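Local coordinates for protein thermophilic dibenzothiophene desulfurization enzyme C (Paenibacillus sp. A11-2, PDB 5XDC) that probably catalyses the FMNH2- and oxygen-dependent oxidation of dibenzothiophene to its sulfoxide and sulfone, at residues A85-G88 and H89-G92; T248-T251 and Q252-T256; E361-G364 and A365-A369. All blocks are in the same frame, centred on the assembly; numbering follows the deposited sequence. Where two conformers were deposited one is given.

Contact 1 of 3, residues A85-G88 and H89-G92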
loop_
_atom_site.group_PDB
_atom_site.type_symbol
_atom_site.label_atom_id
_atom_site.label_comp_id
_atom_site.label_asym_id
_atom_site.label_seq_id
_atom_site.Cartn_x
_atom_site.Cartn_y
_atom_site.Cartn_z
ATOM N N ALA B 85 -18.219 15.726 -12.023
ATOM C CA ALA B 85 -16.811 15.888 -12.359
ATOM C C ALA B 85 -16.619 16.546 -13.714
ATOM O O ALA B 85 -15.628 17.248 -13.913
ATOM C CB ALA B 85 -16.094 14.533 -12.318
ATOM N N SER B 86 -17.528 16.308 -14.668
ATOM C CA SER B 86 -17.405 16.953 -15.971
ATOM C C SER B 86 -17.617 18.450 -15.855
ATOM O O SER B 86 -16.880 19.241 -16.460
ATOM C CB SER B 86 -18.418 16.365 -16.950
ATOM O OG SER B 86 -18.072 15.038 -17.341
ATOM N N LEU B 87 -18.628 18.859 -15.095
ATOM C CA LEU B 87 -18.860 20.285 -14.913
ATOM C C LEU B 87 -17.738 20.925 -14.100
ATOM O O LEU B 87 -17.315 22.041 -14.406
ATOM C CB LEU B 87 -20.220 20.522 -14.269
ATOM C CG LEU B 87 -21.405 20.314 -15.221
ATOM C CD1 LEU B 87 -22.730 20.265 -14.474
ATOM C CD2 LEU B 87 -21.430 21.420 -16.271
ATOM N N GLY B 88 -17.213 20.229 -13.089
ATOM C CA GLY B 88 -16.031 20.739 -12.408
ATOM C C GLY B 88 -14.847 20.904 -13.345
ATOM O O GLY B 88 -14.139 21.914 -13.305
ATOM N N HIS B 89 -14.615 19.908 -14.204
ATOM C CA HIS B 89 -13.564 19.977 -15.211
ATOM C C HIS B 89 -13.783 21.156 -16.160
ATOM O O HIS B 89 -12.866 21.940 -16.414
ATOM C CB HIS B 89 -13.537 18.633 -15.942
ATOM C CG HIS B 89 -12.739 18.606 -17.200
ATOM N ND1 HIS B 89 -11.795 17.633 -17.437
ATOM C CD2 HIS B 89 -12.812 19.342 -18.333
ATOM C CE1 HIS B 89 -11.278 17.806 -18.639
ATOM N NE2 HIS B 89 -11.870 18.845 -19.200
ATOM N N LEU B 90 -14.999 21.305 -16.682
ATOM C CA LEU B 90 -15.258 22.396 -17.619
ATOM C C LEU B 90 -15.016 23.739 -16.948
ATOM O O LEU B 90 -14.357 24.622 -17.508
ATOM C CB LEU B 90 -16.689 22.314 -18.150
ATOM C CG LEU B 90 -17.016 21.170 -19.106
ATOM C CD1 LEU B 90 -18.507 21.066 -19.307
ATOM C CD2 LEU B 90 -16.278 21.378 -20.419
ATOM N N PHE B 91 -15.548 23.892 -15.743
ATOM C CA PHE B 91 -15.375 25.104 -14.951
ATOM C C PHE B 91 -13.895 25.349 -14.646
ATOM O O PHE B 91 -13.364 26.439 -14.894
ATOM C CB PHE B 91 -16.231 24.941 -13.694
ATOM C CG PHE B 91 -16.253 26.131 -12.769
ATOM C CD1 PHE B 91 -17.013 27.249 -13.065
ATOM C CD2 PHE B 91 -15.572 26.085 -11.565
ATOM C CE1 PHE B 91 -17.054 28.321 -12.202
ATOM C CE2 PHE B 91 -15.610 27.168 -10.685
ATOM C CZ PHE B 91 -16.371 28.275 -11.003
ATOM N N GLY B 92 -13.185 24.318 -14.179
ATOM C CA GLY B 92 -11.761 24.476 -13.896
ATOM C C GLY B 92 -10.942 24.842 -15.126
ATOM O O GLY B 92 -10.071 25.718 -15.069
#

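Contact 2 of 3, residues T248-T251 and Q252-T256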
loop_
_atom_site.group_PDB
_atom_site.type_symbol
_atom_site.label_atom_id
_atom_site.label_comp_id
_atom_site.label_asym_id
_atom_site.label_seq_id
_atom_site.Cartn_x
_atom_site.Cartn_y
_atom_site.Cartn_z
ATOM N N THR B 248 1.441 26.529 -15.842
ATOM C CA THR B 248 1.442 25.086 -15.591
ATOM C C THR B 248 1.144 24.763 -14.138
ATOM O O THR B 248 0.236 23.955 -13.891
ATOM C CB THR B 248 2.769 24.472 -16.034
ATOM O OG1 THR B 248 3.200 25.109 -17.231
ATOM C CG2 THR B 248 2.590 22.968 -16.287
ATOM N N PRO B 249 1.842 25.321 -13.136
ATOM C CA PRO B 249 1.442 25.011 -11.754
ATOM C C PRO B 249 0.006 25.390 -11.461
ATOM O O PRO B 249 -0.693 24.631 -10.783
ATOM C CB PRO B 249 2.443 25.801 -10.894
ATOM C CG PRO B 249 3.120 26.756 -11.843
ATOM C CD PRO B 249 3.083 26.117 -13.185
ATOM N N ILE B 250 -0.475 26.534 -11.974
ATOM C CA ILE B 250 -1.874 26.907 -11.774
ATOM C C ILE B 250 -2.789 25.805 -12.285
ATOM O O ILE B 250 -3.753 25.407 -11.619
ATOM C CB ILE B 250 -2.182 28.239 -12.480
ATOM C CG1 ILE B 250 -1.526 29.387 -11.710
ATOM C CG2 ILE B 250 -3.684 28.460 -12.598
ATOM C CD1 ILE B 250 -1.555 30.710 -12.464
ATOM N N THR B 251 -2.511 25.332 -13.492
ATOM C CA THR B 251 -3.390 24.372 -14.146
ATOM C C THR B 251 -3.283 23.003 -13.491
ATOM O O THR B 251 -4.291 22.313 -13.320
ATOM C CB THR B 251 -3.042 24.312 -15.632
ATOM O OG1 THR B 251 -3.312 25.587 -16.236
ATOM C CG2 THR B 251 -3.868 23.241 -16.367
ATOM N N GLN B 252 -2.075 22.600 -13.118
ATOM C CA GLN B 252 -1.902 21.321 -12.440
ATOM C C GLN B 252 -2.565 21.333 -11.069
ATOM O O GLN B 252 -3.047 20.292 -10.608
ATOM C CB GLN B 252 -0.409 20.999 -12.362
ATOM C CG GLN B 252 0.191 20.676 -13.704
ATOM C CD GLN B 252 -0.130 19.251 -14.146
ATOM O OE1 GLN B 252 -0.155 18.342 -13.325
ATOM N NE2 GLN B 252 -0.385 19.060 -15.434
ATOM N N LEU B 253 -2.664 22.499 -10.424
ATOM C CA LEU B 253 -3.413 22.576 -9.172
ATOM C C LEU B 253 -4.923 22.607 -9.397
ATOM O O LEU B 253 -5.682 22.150 -8.530
ATOM C CB LEU B 253 -2.963 23.787 -8.346
ATOM C CG LEU B 253 -3.396 23.770 -6.882
ATOM C CD1 LEU B 253 -2.777 22.630 -6.127
ATOM C CD2 LEU B 253 -3.012 25.081 -6.202
ATOM N N ILE B 254 -5.388 23.103 -10.556
ATOM C CA ILE B 254 -6.789 22.915 -10.933
ATOM C C ILE B 254 -7.117 21.426 -10.984
ATOM O O ILE B 254 -8.111 20.974 -10.410
ATOM C CB ILE B 254 -7.093 23.602 -12.280
ATOM C CG1 ILE B 254 -7.073 25.121 -12.113
ATOM C CG2 ILE B 254 -8.437 23.166 -12.822
ATOM C CD1 ILE B 254 -7.073 25.888 -13.444
ATOM N N PHE B 255 -6.279 20.645 -11.676
ATOM C CA PHE B 255 -6.511 19.207 -11.758
ATOM C C PHE B 255 -6.539 18.587 -10.367
ATOM O O PHE B 255 -7.384 17.727 -10.068
ATOM C CB PHE B 255 -5.424 18.546 -12.602
ATOM C CG PHE B 255 -5.327 19.057 -14.028
ATOM C CD1 PHE B 255 -6.389 19.695 -14.627
ATOM C CD2 PHE B 255 -4.162 18.856 -14.765
ATOM C CE1 PHE B 255 -6.299 20.146 -15.945
ATOM C CE2 PHE B 255 -4.063 19.305 -16.080
ATOM C CZ PHE B 255 -5.140 19.952 -16.666
ATOM N N THR B 256 -5.608 19.006 -9.506
ATOM C CA THR B 256 -5.547 18.495 -8.141
ATOM C C THR B 256 -6.877 18.677 -7.427
ATOM O O THR B 256 -7.359 17.772 -6.738
ATOM C CB THR B 256 -4.429 19.205 -7.377
ATOM O OG1 THR B 256 -3.176 18.943 -8.001
ATOM C CG2 THR B 256 -4.347 18.726 -5.934
#

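Contact 3 of 3, residues E361-G364 and A365-A369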
loop_
_atom_site.group_PDB
_atom_site.type_symbol
_atom_site.label_atom_id
_atom_site.label_comp_id
_atom_site.label_asym_id
_atom_site.label_seq_id
_atom_site.Cartn_x
_atom_site.Cartn_y
_atom_site.Cartn_z
ATOM N N GLU B 361 -15.839 -1.898 -0.753
ATOM C CA GLU B 361 -15.618 -2.885 0.296
ATOM C C GLU B 361 -16.361 -2.506 1.569
ATOM O O GLU B 361 -16.804 -3.384 2.319
ATOM C CB GLU B 361 -14.116 -3.014 0.551
ATOM C CG GLU B 361 -13.711 -4.175 1.427
ATOM C CD GLU B 361 -12.200 -4.354 1.497
ATOM O OE1 GLU B 361 -11.660 -4.331 2.618
ATOM O OE2 GLU B 361 -11.549 -4.551 0.442
ATOM N N ALA B 362 -16.536 -1.208 1.814
ATOM C CA ALA B 362 -17.284 -0.748 2.969
ATOM C C ALA B 362 -18.789 -0.819 2.747
ATOM O O ALA B 362 -19.541 -1.009 3.706
ATOM C CB ALA B 362 -16.891 0.690 3.315
ATOM N N MET B 363 -19.241 -0.679 1.502
ATOM C CA MET B 363 -20.664 -0.607 1.197
ATOM C C MET B 363 -21.302 -1.979 1.026
ATOM O O MET B 363 -22.473 -2.151 1.387
ATOM C CB MET B 363 -20.886 0.220 -0.074
ATOM C CG MET B 363 -20.600 1.699 0.106
ATOM S SD MET B 363 -21.055 2.697 -1.325
ATOM C CE MET B 363 -19.749 2.220 -2.429
ATOM N N GLY B 364 -20.571 -2.942 0.474
ATOM C CA GLY B 364 -21.043 -4.309 0.324
ATOM C C GLY B 364 -21.569 -4.602 -1.073
ATOM O O GLY B 364 -21.650 -3.737 -1.953
ATOM N N ALA B 365 -21.986 -5.860 -1.241
ATOM C CA ALA B 365 -22.244 -6.407 -2.568
ATOM C C ALA B 365 -23.359 -5.667 -3.295
ATOM O O ALA B 365 -23.302 -5.503 -4.522
ATOM C CB ALA B 365 -22.583 -7.892 -2.462
ATOM N N ARG B 366 -24.397 -5.237 -2.574
ATOM C CA ARG B 366 -25.533 -4.643 -3.258
ATOM C C ARG B 366 -25.178 -3.321 -3.912
ATOM O O ARG B 366 -25.846 -2.927 -4.868
ATOM C CB ARG B 366 -26.697 -4.463 -2.293
ATOM C CG ARG B 366 -27.320 -5.785 -1.843
ATOM C CD ARG B 366 -28.074 -5.592 -0.531
ATOM N NE ARG B 366 -29.229 -4.709 -0.697
ATOM C CZ ARG B 366 -29.710 -3.898 0.245
ATOM N NH1 ARG B 366 -29.138 -3.831 1.441
ATOM N NH2 ARG B 366 -30.766 -3.139 -0.017
ATOM N N ALA B 367 -24.129 -2.641 -3.443
ATOM C CA ALA B 367 -23.713 -1.404 -4.092
ATOM C C ALA B 367 -23.247 -1.650 -5.522
ATOM O O ALA B 367 -23.372 -0.761 -6.370
ATOM C CB ALA B 367 -22.614 -0.726 -3.276
ATOM N N ALA B 368 -22.698 -2.826 -5.808
ATOM C CA ALA B 368 -22.273 -3.196 -7.156
ATOM C C ALA B 368 -23.327 -3.989 -7.912
ATOM O O ALA B 368 -23.384 -3.910 -9.144
ATOM C CB ALA B 368 -20.992 -4.032 -7.106
ATOM N N ALA B 369 -24.146 -4.766 -7.200
ATOM C CA ALA B 369 -25.194 -5.549 -7.855
ATOM C C ALA B 369 -26.231 -4.660 -8.523
ATOM O O ALA B 369 -26.870 -5.074 -9.502
ATOM C CB ALA B 369 -25.875 -6.457 -6.836
HETATM O O HOH W 1 -24.445 -3.314 0.114
#

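Contact 1 of 3, residues A85-G88 and H89-G92
Leu90 folds back over Ser86, the residue one turn earlier on helix 85-104. With CG beside its backbone N and trans to the carbonyl carbon (chi1 -70°), the branch point of Leu90 comes to lie 3.3 Å from Ser86 O, so the leucine covers the very oxygen its own amide bonds. From there CD1 meets CD2 of Leu87 at 4.2 Å, a loose methyl-to-methyl touch on the flank where both leucines face helix 43-52 and Leu87 also reaches helix 16-38. His89 and Phe91 take the other first torsion. Values of 167° and -177° swing each ring beside its carbonyl carbon and away from the preceding turn, and only the CB atoms stay behind: His89 CB at 3.2 Å from Ala85 O, Phe91 CB at 3.2 Å from Leu87 O. The rings leave the helix surface, His89 almost straight out and Phe91 leaning forward; His89 stacks on Tyr93 and Phe91 meets Phe95 edge-to-face, while Phe91 also beds against helix 70-83. Beneath them the backbone is regular alpha helix, with His89 N to Ala85 O at 2.9 Å and Gly92 N to Gly88 O at 2.7 Å. Ser86 OG bonds outward, to the amide of Gln209. Since the backbone amides of 89-92 are all spent on helix bonds, the polar chemistry that this turn offers to the pocket is largely that of the His89 imidazole, which lies against Ser160, Thr210, His385 and the bound indole; its stack with Tyr93, an FMN-binding residue, joins the two sites.

Contact 2 of 3, residues T248-T251 and Q252-T256
Phe255 lays one face of its ring over Thr251, one turn back on helix 247-276. Thr251 O sits 3.5 Å above the ring plane, shifted toward the rim, and Thr251 CG2 touches the far end of the ring, 3.5 Å from CZ. The two side chains run side by side in the same direction. CG beside the backbone N (chi1 -59°) brings the ring back over Thr251, and chi2 (-21°) sets its tilt. Beyond this helix, His385 meets Phe255 edge-to-face, and His388 and Tyr93 pack against it at intermediate tilts. Thr251 O is also bonded by Phe255 N, while Thr251 OG1 pairs with Ser96 OG and Trp247 O. Without the ring, as with an alanine here, Thr251 CG2 and the rings of His385, His388 and Tyr93 would probably lose the surface they share and be freer to shift. On the neighbouring flank, Gln252 CG packs 3.3 Å from Thr248 O, which accepts Gln252 N at 2.8 Å. The chain then bends at chi2 (-79°), carrying the buried amide to Lys345 through OE1 and to Asp389 through NE2. One turn on, Gln252 O is gripped from opposite faces of its plane by Thr256 N at 3.1 Å and Thr256 OG1 at 2.9 Å. Ile250 CG2 and Ile254 CD1 make a looser apolar contact at 4.3 Å, on the side that faces helix 70-83. Such a helix, buried among helices 70-83, 293-324 and 331-363, belongs to the helical core of the acyl-CoA dehydrogenase fold, here with Phe255 packed against the FMN-binding Tyr93.

Contact 3 of 3, residues E361-G364 and A365-A369
Met363 and Ala367 form the tight side of this turn, CB against CB at 3.8 Å. The methionine bends at chi3 (-73°), bringing its CE back to 4.2 Å from the same Ala367 CB. Helix 247-276 with Tyr273, and the rings of Phe373 and Tyr360, wall in this pair. Between the helices Gly364 turns the chain with a positive phi of 99°, where a side chain would collide with the carbonyl of Met363. Its own oxygen accepts Ala367 N at 3.1 Å, the donor standing well above the carbonyl plane, with the N-H...O angle only 144°. Another side is wetter: a water donates to Met363 O at 2.6 Å and weakly accepts from Arg366 N at 3.3 Å, bridging the break, and the Arg366 side chain leads away to a more exposed position, resting on Tyr273 and His277. Ala365 touches a bound indole and Leu387 of the second subunit, and Ala368 makes backbone hydrogen bonds to that subunit. Glycine with positive phi just past a helix is a classic helix terminator; here it hands the chain to a short helix whose Ala365 and Arg366 bind FMN, consistent with a flavin site completed across the subunit interface.

How the contacts relate
Followed from the N terminus, the three contacts come in series: 85-92, then 248-256, then 361-369. Each is local, a single unbroken run of chain, so none closes a long loop and none nests in or crosses another. Contacts 1 and 2 belong to different helices yet pack together, Gly92 O lying 3.4 Å from Ile254 CD1, which joins the N-terminal helical region to the helix 247-276. Contact 3 stands apart, its centre about 28 Å from that of contact 1 and about 33 Å from that of contact 2. Helix 247-276 spans much of that gap, starting at contact 2 and ending near contact 3, at the subunit interface.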